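Local coordinates for protein acetylxylan esterase A (Aspergillus awamori, PDB 5X6S) that removes acetyl side groups from the backbone of acetylated xylan as a secreted serine esterase of carbohydrate esterase family 1, at residues Tyr22-Ala28 with Ser57-Ile63; Thr83-Asn87 with Ala182-Gly186; Gly144-Gly148 with Glu212-Gln216; Glu229-Ala233 with Glu241-Trp245. One frame throughout, in Å; residues are numbered along the deposited sequence.

Contact 1 (Tyr22-Ala28 with Ser57-Ile63)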
loop_
_atom_site.group_PDB
_atom_site.type_symbol
_atom_site.label_atom_id
_atom_site.label_comp_id
_atom_site.label_asym_id
_atom_site.label_seq_id
_atom_site.Cartn_x
_atom_site.Cartn_y
_atom_site.Cartn_z
ATOM N N TYR A 22 2.982 19.035 10.229
ATOM C CA TYR A 22 4.243 19.418 10.801
ATOM C C TYR A 22 5.346 18.760 10.000
ATOM O O TYR A 22 5.475 17.531 9.997
ATOM C CB TYR A 22 4.384 19.062 12.275
ATOM C CG TYR A 22 5.698 19.548 12.857
ATOM C CD1 TYR A 22 5.848 20.857 13.317
ATOM C CD2 TYR A 22 6.790 18.717 12.951
ATOM C CE1 TYR A 22 7.097 21.312 13.827
ATOM C CE2 TYR A 22 8.002 19.145 13.471
ATOM C CZ TYR A 22 8.148 20.461 13.915
ATOM O OH TYR A 22 9.359 20.874 14.441
ATOM N N VAL A 23 6.180 19.601 9.388
ATOM C CA VAL A 23 7.359 19.125 8.665
ATOM C C VAL A 23 8.601 19.446 9.511
ATOM O O VAL A 23 8.901 20.626 9.726
ATOM C CB VAL A 23 7.489 19.769 7.259
ATOM C CG1 VAL A 23 8.667 19.170 6.510
ATOM C CG2 VAL A 23 6.219 19.559 6.433
ATOM N N PRO A 24 9.278 18.418 10.045
ATOM C CA PRO A 24 10.373 18.738 10.947
ATOM C C PRO A 24 11.590 19.349 10.246
ATOM O O PRO A 24 11.775 19.183 9.048
ATOM C CB PRO A 24 10.746 17.386 11.530
ATOM C CG PRO A 24 10.359 16.380 10.477
ATOM C CD PRO A 24 9.102 16.971 9.877
ATOM N N ASN A 25 12.369 20.081 11.010
ATOM C CA ASN A 25 13.704 20.475 10.583
ATOM C C ASN A 25 14.580 19.305 10.203
ATOM O O ASN A 25 15.168 19.338 9.146
ATOM C CB ASN A 25 14.351 21.310 11.678
ATOM C CG ASN A 25 13.731 22.674 11.742
ATOM O OD1 ASN A 25 13.377 23.265 10.680
ATOM N ND2 ASN A 25 13.562 23.206 12.952
ATOM N N ASN A 26 14.636 18.276 11.047
ATOM C CA ASN A 26 15.421 17.066 10.820
ATOM C C ASN A 26 14.613 16.081 9.927
ATOM O O ASN A 26 14.450 14.926 10.251
ATOM C CB ASN A 26 15.832 16.433 12.180
ATOM C CG ASN A 26 16.901 15.305 12.042
ATOM O OD1 ASN A 26 17.725 15.343 11.112
ATOM N ND2 ASN A 26 16.931 14.327 13.023
ATOM N N LEU A 27 14.124 16.568 8.815
ATOM C CA LEU A 27 13.348 15.746 7.888
ATOM C C LEU A 27 14.219 14.619 7.309
ATOM O O LEU A 27 15.342 14.874 6.853
ATOM C CB LEU A 27 12.792 16.622 6.782
ATOM C CG LEU A 27 11.830 15.989 5.770
ATOM C CD1 LEU A 27 10.537 15.575 6.444
ATOM C CD2 LEU A 27 11.586 16.972 4.626
ATOM N N ALA A 28 13.736 13.380 7.387
ATOM C CA ALA A 28 14.385 12.228 6.734
ATOM C C ALA A 28 14.396 12.358 5.217
ATOM O O ALA A 28 13.551 13.039 4.642
ATOM C CB ALA A 28 13.734 10.928 7.106
ATOM N N SER A 57 9.022 13.571 15.579
ATOM C CA SER A 57 9.361 13.773 14.151
ATOM C C SER A 57 10.746 14.394 13.995
ATOM O O SER A 57 11.428 14.169 13.037
ATOM C CB SER A 57 8.332 14.652 13.456
ATOM O OG SER A 57 8.579 16.014 13.656
ATOM N N GLU A 58 11.167 15.167 14.984
ATOM C CA GLU A 58 12.509 15.716 14.965
ATOM C C GLU A 58 13.578 14.678 15.286
ATOM O O GLU A 58 14.738 14.869 14.938
ATOM C CB GLU A 58 12.618 16.932 15.889
ATOM C CG GLU A 58 11.779 18.134 15.413
ATOM C CD GLU A 58 12.294 18.838 14.168
ATOM O OE1 GLU A 58 13.351 18.447 13.602
ATOM O OE2 GLU A 58 11.610 19.783 13.720
ATOM N N GLN A 59 13.199 13.575 15.930
ATOM C CA GLN A 59 14.119 12.498 16.128
ATOM C C GLN A 59 14.149 11.614 14.899
ATOM O O GLN A 59 15.235 11.238 14.417
ATOM C CB GLN A 59 13.753 11.676 17.334
ATOM C CG GLN A 59 13.901 12.431 18.630
ATOM C CD GLN A 59 13.243 11.716 19.797
ATOM O OE1 GLN A 59 13.343 10.466 19.930
ATOM N NE2 GLN A 59 12.525 12.507 20.632
ATOM N N TYR A 60 12.965 11.274 14.394
ATOM C CA TYR A 60 12.823 10.178 13.395
ATOM C C TYR A 60 12.591 10.664 11.979
ATOM O O TYR A 60 12.691 9.893 11.016
ATOM C CB TYR A 60 11.726 9.207 13.872
ATOM C CG TYR A 60 12.069 8.470 15.145
ATOM C CD1 TYR A 60 13.043 7.476 15.161
ATOM C CD2 TYR A 60 11.458 8.798 16.347
ATOM C CE1 TYR A 60 13.352 6.810 16.339
ATOM C CE2 TYR A 60 11.781 8.154 17.516
ATOM C CZ TYR A 60 12.736 7.172 17.507
ATOM O OH TYR A 60 13.014 6.517 18.686
ATOM N N GLY A 61 12.329 11.952 11.824
ATOM C CA GLY A 61 12.282 12.597 10.515
ATOM C C GLY A 61 11.033 12.414 9.683
ATOM O O GLY A 61 11.050 12.748 8.481
ATOM N N PHE A 62 9.960 11.891 10.280
ATOM C CA PHE A 62 8.722 11.726 9.556
ATOM C C PHE A 62 7.899 13.017 9.555
ATOM O O PHE A 62 8.173 13.947 10.345
ATOM C CB PHE A 62 7.908 10.583 10.151
ATOM C CG PHE A 62 7.671 10.665 11.658
ATOM C CD1 PHE A 62 6.675 11.523 12.200
ATOM C CD2 PHE A 62 8.411 9.889 12.526
ATOM C CE1 PHE A 62 6.470 11.571 13.565
ATOM C CE2 PHE A 62 8.180 9.905 13.900
ATOM C CZ PHE A 62 7.225 10.758 14.413
ATOM N N ILE A 63 6.883 13.077 8.691
ATOM C CA ILE A 63 5.982 14.217 8.635
ATOM C C ILE A 63 4.740 13.839 9.466
ATOM O O ILE A 63 4.309 12.693 9.417
ATOM C CB ILE A 63 5.571 14.530 7.169
ATOM C CG1 ILE A 63 6.815 15.035 6.410
ATOM C CG2 ILE A 63 4.417 15.548 7.081
ATOM C CD1 ILE A 63 6.640 15.131 4.915
#

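Contact 2 (Thr83-Asn87 with Ala182-Gly186)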
loop_
_atom_site.group_PDB
_atom_site.type_symbol
_atom_site.label_atom_id
_atom_site.label_comp_id
_atom_site.label_asym_id
_atom_site.label_seq_id
_atom_site.Cartn_x
_atom_site.Cartn_y
_atom_site.Cartn_z
ATOM N N THR A 83 -18.738 8.354 5.437
ATOM C CA THR A 83 -17.487 8.230 6.185
ATOM C C THR A 83 -17.113 6.758 6.392
ATOM O O THR A 83 -15.943 6.442 6.599
ATOM C CB THR A 83 -17.553 9.002 7.512
ATOM O OG1 THR A 83 -16.215 9.322 7.961
ATOM C CG2 THR A 83 -18.275 8.196 8.601
ATOM N N LEU A 84 -18.122 5.871 6.376
ATOM C CA LEU A 84 -17.951 4.448 6.611
ATOM C C LEU A 84 -17.820 3.604 5.334
ATOM O O LEU A 84 -17.944 2.376 5.363
ATOM C CB LEU A 84 -19.095 3.894 7.529
ATOM C CG LEU A 84 -19.146 4.493 8.947
ATOM C CD1 LEU A 84 -20.329 3.929 9.724
ATOM C CD2 LEU A 84 -17.817 4.288 9.742
ATOM N N THR A 85 -17.534 4.248 4.214
ATOM C CA THR A 85 -17.321 3.486 2.986
ATOM C C THR A 85 -16.061 3.977 2.279
ATOM O O THR A 85 -15.848 5.182 2.158
ATOM C CB THR A 85 -18.566 3.545 2.070
ATOM O OG1 THR A 85 -18.920 4.893 1.866
ATOM C CG2 THR A 85 -19.783 2.917 2.742
ATOM N N HIS A 86 -15.247 3.038 1.808
ATOM C CA HIS A 86 -14.086 3.344 0.937
ATOM C C HIS A 86 -14.617 4.204 -0.222
ATOM O O HIS A 86 -15.604 3.808 -0.900
ATOM C CB HIS A 86 -13.495 2.029 0.375
ATOM C CG HIS A 86 -12.321 2.197 -0.540
ATOM N ND1 HIS A 86 -11.060 2.558 -0.093
ATOM C CD2 HIS A 86 -12.199 1.998 -1.874
ATOM C CE1 HIS A 86 -10.221 2.578 -1.109
ATOM N NE2 HIS A 86 -10.884 2.240 -2.201
ATOM N N ASN A 87 -13.991 5.348 -0.444
ATOM C CA ASN A 87 -14.378 6.272 -1.496
ATOM C C ASN A 87 -15.818 6.832 -1.331
ATOM O O ASN A 87 -16.415 7.332 -2.275
ATOM C CB ASN A 87 -14.152 5.613 -2.889
ATOM C CG ASN A 87 -12.688 5.375 -3.201
ATOM O OD1 ASN A 87 -11.818 5.965 -2.587
ATOM N ND2 ASN A 87 -12.415 4.489 -4.128
ATOM N N ALA A 182 -17.226 -4.731 5.156
ATOM C CA ALA A 182 -18.220 -4.081 4.330
ATOM C C ALA A 182 -17.835 -2.614 3.988
ATOM O O ALA A 182 -18.348 -2.016 3.034
ATOM C CB ALA A 182 -19.560 -4.113 5.033
ATOM N N MET A 183 -16.922 -2.045 4.795
ATOM C CA MET A 183 -16.462 -0.670 4.564
ATOM C C MET A 183 -15.559 -0.583 3.320
ATOM O O MET A 183 -15.372 0.500 2.771
ATOM C CB MET A 183 -15.737 -0.152 5.793
ATOM C CG MET A 183 -16.637 -0.204 7.020
ATOM S SD MET A 183 -16.088 0.833 8.372
ATOM C CE MET A 183 -17.438 0.524 9.483
ATOM N N TYR A 184 -14.922 -1.680 2.943
ATOM C CA TYR A 184 -14.311 -1.787 1.637
ATOM C C TYR A 184 -14.622 -3.184 1.093
ATOM O O TYR A 184 -13.751 -4.070 1.127
ATOM C CB TYR A 184 -12.780 -1.528 1.693
ATOM C CG TYR A 184 -12.085 -1.392 0.367
ATOM C CD1 TYR A 184 -12.736 -1.649 -0.836
ATOM C CD2 TYR A 184 -10.736 -0.982 0.298
ATOM C CE1 TYR A 184 -12.083 -1.511 -2.040
ATOM C CE2 TYR A 184 -10.077 -0.877 -0.903
ATOM C CZ TYR A 184 -10.734 -1.151 -2.078
ATOM O OH TYR A 184 -10.069 -1.075 -3.294
ATOM N N SER A 185 -15.833 -3.401 0.575
ATOM C CA SER A 185 -16.173 -4.800 0.221
ATOM C C SER A 185 -15.321 -5.366 -0.891
ATOM O O SER A 185 -14.995 -4.674 -1.882
ATOM C CB SER A 185 -17.667 -5.091 -0.020
ATOM O OG SER A 185 -18.154 -4.350 -1.069
ATOM N N GLY A 186 -14.911 -6.606 -0.685
ATOM C CA GLY A 186 -14.101 -7.304 -1.665
ATOM C C GLY A 186 -12.612 -7.094 -1.523
ATOM O O GLY A 186 -11.819 -7.770 -2.166
#

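Contact 3 (Gly144-Gly148 with Glu212-Gln216)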
loop_
_atom_site.group_PDB
_atom_site.type_symbol
_atom_site.label_atom_id
_atom_site.label_comp_id
_atom_site.label_asym_id
_atom_site.label_seq_id
_atom_site.Cartn_x
_atom_site.Cartn_y
_atom_site.Cartn_z
ATOM N N GLY A 144 -10.987 4.419 21.829
ATOM C CA GLY A 144 -11.988 4.657 20.808
ATOM C C GLY A 144 -13.130 3.630 20.892
ATOM O O GLY A 144 -13.370 3.021 21.945
ATOM N N VAL A 145 -13.812 3.440 19.773
ATOM C CA VAL A 145 -14.821 2.373 19.602
ATOM C C VAL A 145 -14.530 1.716 18.269
ATOM O O VAL A 145 -13.831 2.296 17.439
ATOM C CB VAL A 145 -16.281 2.863 19.669
ATOM C CG1 VAL A 145 -16.541 3.649 20.941
ATOM C CG2 VAL A 145 -16.670 3.673 18.443
ATOM N N SER A 146 -15.028 0.484 18.096
ATOM C CA SER A 146 -14.740 -0.348 16.916
ATOM C C SER A 146 -15.262 0.365 15.648
ATOM O O SER A 146 -16.125 1.223 15.738
ATOM C CB SER A 146 -15.378 -1.732 17.064
ATOM O OG SER A 146 -16.791 -1.584 17.234
ATOM N N ALA A 147 -14.701 0.011 14.496
ATOM C CA ALA A 147 -15.146 0.600 13.253
ATOM C C ALA A 147 -16.597 0.186 13.022
ATOM O O ALA A 147 -16.935 -1.013 12.996
ATOM C CB ALA A 147 -14.259 0.152 12.079
ATOM N N GLY A 148 -17.455 1.175 12.897
ATOM C CA GLY A 148 -18.867 0.972 12.643
ATOM C C GLY A 148 -19.689 0.870 13.909
ATOM O O GLY A 148 -20.877 0.736 13.824
ATOM N N GLU A 212 -14.815 -5.202 22.171
ATOM C CA GLU A 212 -15.501 -5.197 20.843
ATOM C C GLU A 212 -14.536 -4.862 19.714
ATOM O O GLU A 212 -14.607 -5.418 18.652
ATOM C CB GLU A 212 -16.666 -4.241 20.856
ATOM C CG GLU A 212 -17.743 -4.633 21.870
ATOM C CD GLU A 212 -18.101 -6.132 21.779
ATOM O OE1 GLU A 212 -18.691 -6.567 20.754
ATOM O OE2 GLU A 212 -17.753 -6.870 22.732
ATOM N N THR A 213 -13.592 -3.978 19.976
ATOM C CA THR A 213 -12.562 -3.618 18.981
ATOM C C THR A 213 -11.564 -4.737 18.754
ATOM O O THR A 213 -11.165 -5.017 17.613
ATOM C CB THR A 213 -11.833 -2.303 19.398
ATOM O OG1 THR A 213 -12.790 -1.234 19.568
ATOM C CG2 THR A 213 -10.814 -1.920 18.367
ATOM N N CYS A 214 -11.116 -5.390 19.837
ATOM C CA CYS A 214 -10.188 -6.484 19.706
ATOM C C CYS A 214 -10.849 -7.669 18.989
ATOM O O CYS A 214 -10.209 -8.319 18.168
ATOM C CB CYS A 214 -9.677 -6.892 21.095
ATOM S SG CYS A 214 -8.493 -5.683 21.813
ATOM N N LYS A 215 -12.116 -7.913 19.295
ATOM C CA LYS A 215 -12.946 -8.881 18.543
ATOM C C LYS A 215 -12.933 -8.544 17.062
ATOM O O LYS A 215 -12.606 -9.412 16.221
ATOM C CB LYS A 215 -14.384 -8.842 19.037
ATOM C CG LYS A 215 -14.658 -9.551 20.378
ATOM C CD LYS A 215 -16.048 -9.204 20.825
ATOM C CE LYS A 215 -16.527 -9.995 22.010
ATOM N NZ LYS A 215 -17.925 -9.548 22.325
ATOM N N GLN A 216 -13.278 -7.298 16.742
ATOM C CA GLN A 216 -13.329 -6.841 15.332
ATOM C C GLN A 216 -12.061 -7.184 14.575
ATOM O O GLN A 216 -12.109 -7.892 13.544
ATOM C CB GLN A 216 -13.588 -5.361 15.266
ATOM C CG GLN A 216 -13.587 -4.818 13.843
ATOM C CD GLN A 216 -14.228 -3.436 13.784
ATOM O OE1 GLN A 216 -13.692 -2.480 14.322
ATOM N NE2 GLN A 216 -15.400 -3.347 13.178
#

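Contact 4 (Glu229-Ala233 with Glu241-Trp245)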
loop_
_atom_site.group_PDB
_atom_site.type_symbol
_atom_site.label_atom_id
_atom_site.label_comp_id
_atom_site.label_asym_id
_atom_site.label_seq_id
_atom_site.Cartn_x
_atom_site.Cartn_y
_atom_site.Cartn_z
ATOM N N GLU A 229 -1.896 -15.009 21.352
ATOM C CA GLU A 229 -0.574 -15.618 21.383
ATOM C C GLU A 229 0.157 -15.435 22.712
ATOM O O GLU A 229 0.942 -16.318 23.101
ATOM C CB GLU A 229 0.366 -14.975 20.373
ATOM C CG GLU A 229 0.484 -15.638 19.049
ATOM C CD GLU A 229 1.454 -14.896 18.147
ATOM O OE1 GLU A 229 2.214 -13.986 18.604
ATOM O OE2 GLU A 229 1.445 -15.235 16.952
ATOM N N LYS A 230 0.001 -14.258 23.307
ATOM C CA LYS A 230 0.812 -13.859 24.479
ATOM C C LYS A 230 0.089 -12.853 25.356
ATOM O O LYS A 230 -0.677 -12.011 24.839
ATOM C CB LYS A 230 2.128 -13.278 24.002
ATOM C CG LYS A 230 3.215 -13.149 25.056
ATOM C CD LYS A 230 4.492 -12.627 24.398
ATOM C CE LYS A 230 5.537 -12.197 25.408
ATOM N NZ LYS A 230 6.928 -12.202 24.826
ATOM N N THR A 231 0.323 -12.923 26.684
ATOM C CA THR A 231 -0.131 -11.879 27.613
ATOM C C THR A 231 1.082 -11.401 28.404
ATOM O O THR A 231 1.957 -12.210 28.749
ATOM C CB THR A 231 -1.297 -12.289 28.565
ATOM O OG1 THR A 231 -0.946 -13.448 29.375
ATOM C CG2 THR A 231 -2.547 -12.583 27.803
ATOM N N GLU A 232 1.184 -10.082 28.605
ATOM C CA GLU A 232 2.348 -9.484 29.251
ATOM C C GLU A 232 1.871 -8.560 30.354
ATOM O O GLU A 232 1.183 -7.552 30.116
ATOM C CB GLU A 232 3.245 -8.697 28.250
ATOM C CG GLU A 232 3.707 -9.483 27.016
ATOM C CD GLU A 232 4.290 -8.596 25.873
ATOM O OE1 GLU A 232 3.739 -7.515 25.599
ATOM O OE2 GLU A 232 5.264 -8.996 25.204
ATOM N N ALA A 233 2.232 -8.920 31.581
ATOM C CA ALA A 233 1.880 -8.139 32.752
ATOM C C ALA A 233 2.658 -6.805 32.742
ATOM O O ALA A 233 3.821 -6.755 32.303
ATOM C CB ALA A 233 2.241 -8.918 34.010
ATOM N N GLU A 241 -1.769 -4.040 30.780
ATOM C CA GLU A 241 -1.482 -5.408 30.338
ATOM C C GLU A 241 -1.619 -5.534 28.836
ATOM O O GLU A 241 -2.639 -5.155 28.293
ATOM C CB GLU A 241 -2.474 -6.387 31.001
ATOM C CG GLU A 241 -2.253 -7.872 30.651
ATOM C CD GLU A 241 -3.458 -8.722 31.084
ATOM O OE1 GLU A 241 -4.600 -8.474 30.554
ATOM O OE2 GLU A 241 -3.305 -9.589 31.982
ATOM N N THR A 242 -0.594 -6.088 28.194
ATOM C CA THR A 242 -0.570 -6.250 26.737
ATOM C C THR A 242 -0.946 -7.684 26.343
ATOM O O THR A 242 -0.343 -8.628 26.804
ATOM C CB THR A 242 0.811 -5.875 26.156
ATOM O OG1 THR A 242 1.104 -4.498 26.466
ATOM C CG2 THR A 242 0.832 -6.005 24.663
ATOM N N THR A 243 -1.955 -7.819 25.483
ATOM C CA THR A 243 -2.310 -9.086 24.863
ATOM C C THR A 243 -1.978 -9.003 23.361
ATOM O O THR A 243 -2.513 -8.141 22.668
ATOM C CB THR A 243 -3.804 -9.359 25.048
ATOM O OG1 THR A 243 -4.132 -9.399 26.449
ATOM C CG2 THR A 243 -4.187 -10.693 24.386
ATOM N N ILE A 244 -1.068 -9.853 22.898
ATOM C CA ILE A 244 -0.760 -10.012 21.485
ATOM C C ILE A 244 -1.562 -11.162 20.840
ATOM O O ILE A 244 -1.347 -12.331 21.166
ATOM C CB ILE A 244 0.735 -10.262 21.296
ATOM C CG1 ILE A 244 1.543 -9.123 21.962
ATOM C CG2 ILE A 244 1.079 -10.455 19.811
ATOM C CD1 ILE A 244 3.034 -9.333 21.874
ATOM N N TRP A 245 -2.511 -10.834 19.965
ATOM C CA TRP A 245 -3.262 -11.871 19.249
ATOM C C TRP A 245 -2.459 -12.360 18.072
ATOM O O TRP A 245 -2.553 -13.522 17.687
ATOM C CB TRP A 245 -4.636 -11.389 18.844
ATOM C CG TRP A 245 -5.711 -11.448 19.865
ATOM C CD1 TRP A 245 -6.651 -12.455 20.034
ATOM C CD2 TRP A 245 -6.040 -10.436 20.823
ATOM N NE1 TRP A 245 -7.529 -12.104 21.021
ATOM C CE2 TRP A 245 -7.170 -10.885 21.538
ATOM C CE3 TRP A 245 -5.484 -9.183 21.142
ATOM C CZ2 TRP A 245 -7.760 -10.137 22.558
ATOM C CZ3 TRP A 245 -6.052 -8.459 22.156
ATOM C CH2 TRP A 245 -7.180 -8.932 22.861
#

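Contact 1 (Tyr22-Ala28 with Ser57-Ile63)
Glu58, in the last turn of helix 53-60, takes hydrogen bonds from Tyr22 on strand 18-23 and from Asn25 and Asn26 in the loop beyond. OE2 takes two bonds. Tyr22 OH gives the shorter, 2.6 Å to Glu58 OE2, on the anti lone pair. Asn25 N meets the same OE2 on the syn side. Asn26 N lies 2.9 Å from Glu58 OE1 in a nearly straight bond (172°). The Glu58 chain is bent at chi2 (-71°), which folds the carboxylate back over Pro24. The tyrosine ring and the carboxylate stand almost at right angles, and Ser57 OG lies at the ring edge, bonded to Ala54 O.

Packing is close at Gly61, the first residue to leave helical angles, with positive phi. Its CA lies 3.2 Å from Asn26 O, and its O accepts from Ala28 N at 3.0 Å. Leu27 CD1 meets Ile63 CG1 at 3.8 Å. Pro24 CD packs against Phe62 O, a buried carbonyl oxygen with no polar partner in the model.

The outer side is looser. Asn25 and Asn26 are exposed, and Asn26 is the centre of an inverse gamma turn. Asn26 ND2 holds Glu58 O at 3.0 Å. In this alpha/beta-hydrolase the contact ties a sheet strand's exit to the end of a helix. Three donors on one carboxylate would be expected to favour its charged form and fix its rotation.

Contact 2 (Thr83-Asn87 with Ala182-Gly186)
This is a loop-to-loop contact built on one backbone hydrogen bond, one aromatic stack (His86 on Tyr184) and the packing of Leu84 on Met183. Segment 83-87 precedes helix 91-106, and segment 182-186 follows helix 173-182. The stack is face to face: the ring centroids are 3.6 Å apart and the planes are only 7° from parallel. The two side chains run side by side and point the same way, each with CG anti to the backbone N (chi1 179° in His86). His86 NE2 sits 3.4 Å from Tyr184 CZ. His86 CB adds a CH-pi contact over the tyrosine face. On the opposite face of the imidazole, Asn87 CG lies toward the rim.

Both loops belong to the helical layer of the alpha/beta-hydrolase fold, beside helix 120-131. His86 ND1 is bonded to Thr131 O in that region. In the crystal assembly, His86 NE2 is hydrogen-bonded to Asp109 OD2 of a second copy of the protein, and Tyr184 OH to Ser111 OG of that copy, although the protein is a monomer.

The backbone bond runs from His86 N to Met183 O, 2.7 Å long and 164° at the hydrogen. Next to it, the Met183 side chain extends past Leu84. Met183 CG packs on Leu84 O at 3.3 Å, and Met183 CE reaches Leu84 CD2 at 3.8 Å. These two chains also lie side by side, and both touch helix 120-131, Leu84 at Val127 and Met183 at Ala130.

Contact 3 (Gly144-Gly148 with Glu212-Gln216)
Gln216 grips the backbone of Ala147 with both ends of its amide, joining helix 208-221 to the loop after strand 138-142. In the alpha/beta-hydrolase fold this is a link between the helical layer and a loop leaving the central sheet.

Two hydrogen bonds join the side-chain amide to the Ala147 backbone. Ala147 N donates to Gln216 OE1 over 2.7 Å, bent at the hydrogen (141°). Gln216 NE2 returns a bond to Ala147 O at 2.8 Å, nearly straight at 172°. Each acceptor is met in its carbonyl plane, on a lone pair, and Ala147 O lies in the amide plane of Gln216. The glutamine has CG anti to the backbone N (chi1 177°) and is extended beyond it, which carries the amide out to the loop. The two bonds fix which way round the amide sits. NE2 has a second acceptor, Trp176 O.

The packing is close and buried. Ser146 CB lies 3.3 Å from Gln216 OE1, and Ala147 CB is 3.5 Å from that same OE1. Thr213 OG1 lies beside the Ser146 backbone but is bonded to Asn209 O in its own helix.

The charged pair stays within the helix segment. Glu212 OE2 is bonded to Gln208 NE2 and forms a salt bridge with Lys215. Lys215 NZ lies 2.7 Å from Glu212 OE2 and is received on the syn lone pair of that oxygen.

Contact 4 (Glu229-Ala233 with Glu241-Trp245)
A classic beta bulge breaks the regular pairing: Glu229 and Lys230 both face Ile244, and their two N-H groups share one acceptor. Glu229 N lies 2.7 Å from Ile244 O, and Lys230 N lies 3.2 Å from that oxygen. Both donors sit in its carbonyl plane.

Beyond the bulge the hairpin is regular and antiparallel. Ile244 N returns a bond to Lys230 O. Glu232 and Thr242 form the next hydrogen-bonded pair, with Glu232 N to Thr242 O at 2.8 Å and Thr242 N to Glu232 O at 3.0 Å. Thr231 and Thr243 make the non-hydrogen-bonded pair between them, where Thr231 CG2 packs against Thr243 OG1 at 3.8 Å.

On the face carrying Lys230, Glu232, Thr242 and Ile244, the Glu232 chain lies alongside Thr242. Its OE1 is 3.4 Å from Thr242 CB, and its OE2 lies 4.0 Å from Ile244 CD1. Thr242 OG1 is bonded to Thr235 O in the connecting loop. Lys230 NZ makes a long salt bridge to Glu232 OE2.

Strand 230-232 is an outermost strand of the chain's mixed sheet. Strand 240-246 lies between it and strand 249-254, bonding the latter through Glu241 with Phe253 and Thr243 with Gly251.

How the contacts relate
Contact 1 comes first along the chain and contact 4 last; contacts 2 and 3 cross, their segments alternating. Contacts 1 and 4 reach the same mixed sheet near its two ends, with centres about 32 Å apart. Contacts 2 and 3 join loops and helices around helix 120-131, with centres about 16 Å apart. They touch at Met183 CE and Gly148 N (3.5 Å). Contacts 3 and 4 meet through Cys214 SG and Trp245 CH2 (3.7 Å), linking helix 208-221 to the edge hairpin of the sheet. Contact 1 stands apart. Contact 3 holds the loop after strand 138-142 beside the probable active site: the side chains of Val145 and Ser119 are about 8 Å apart.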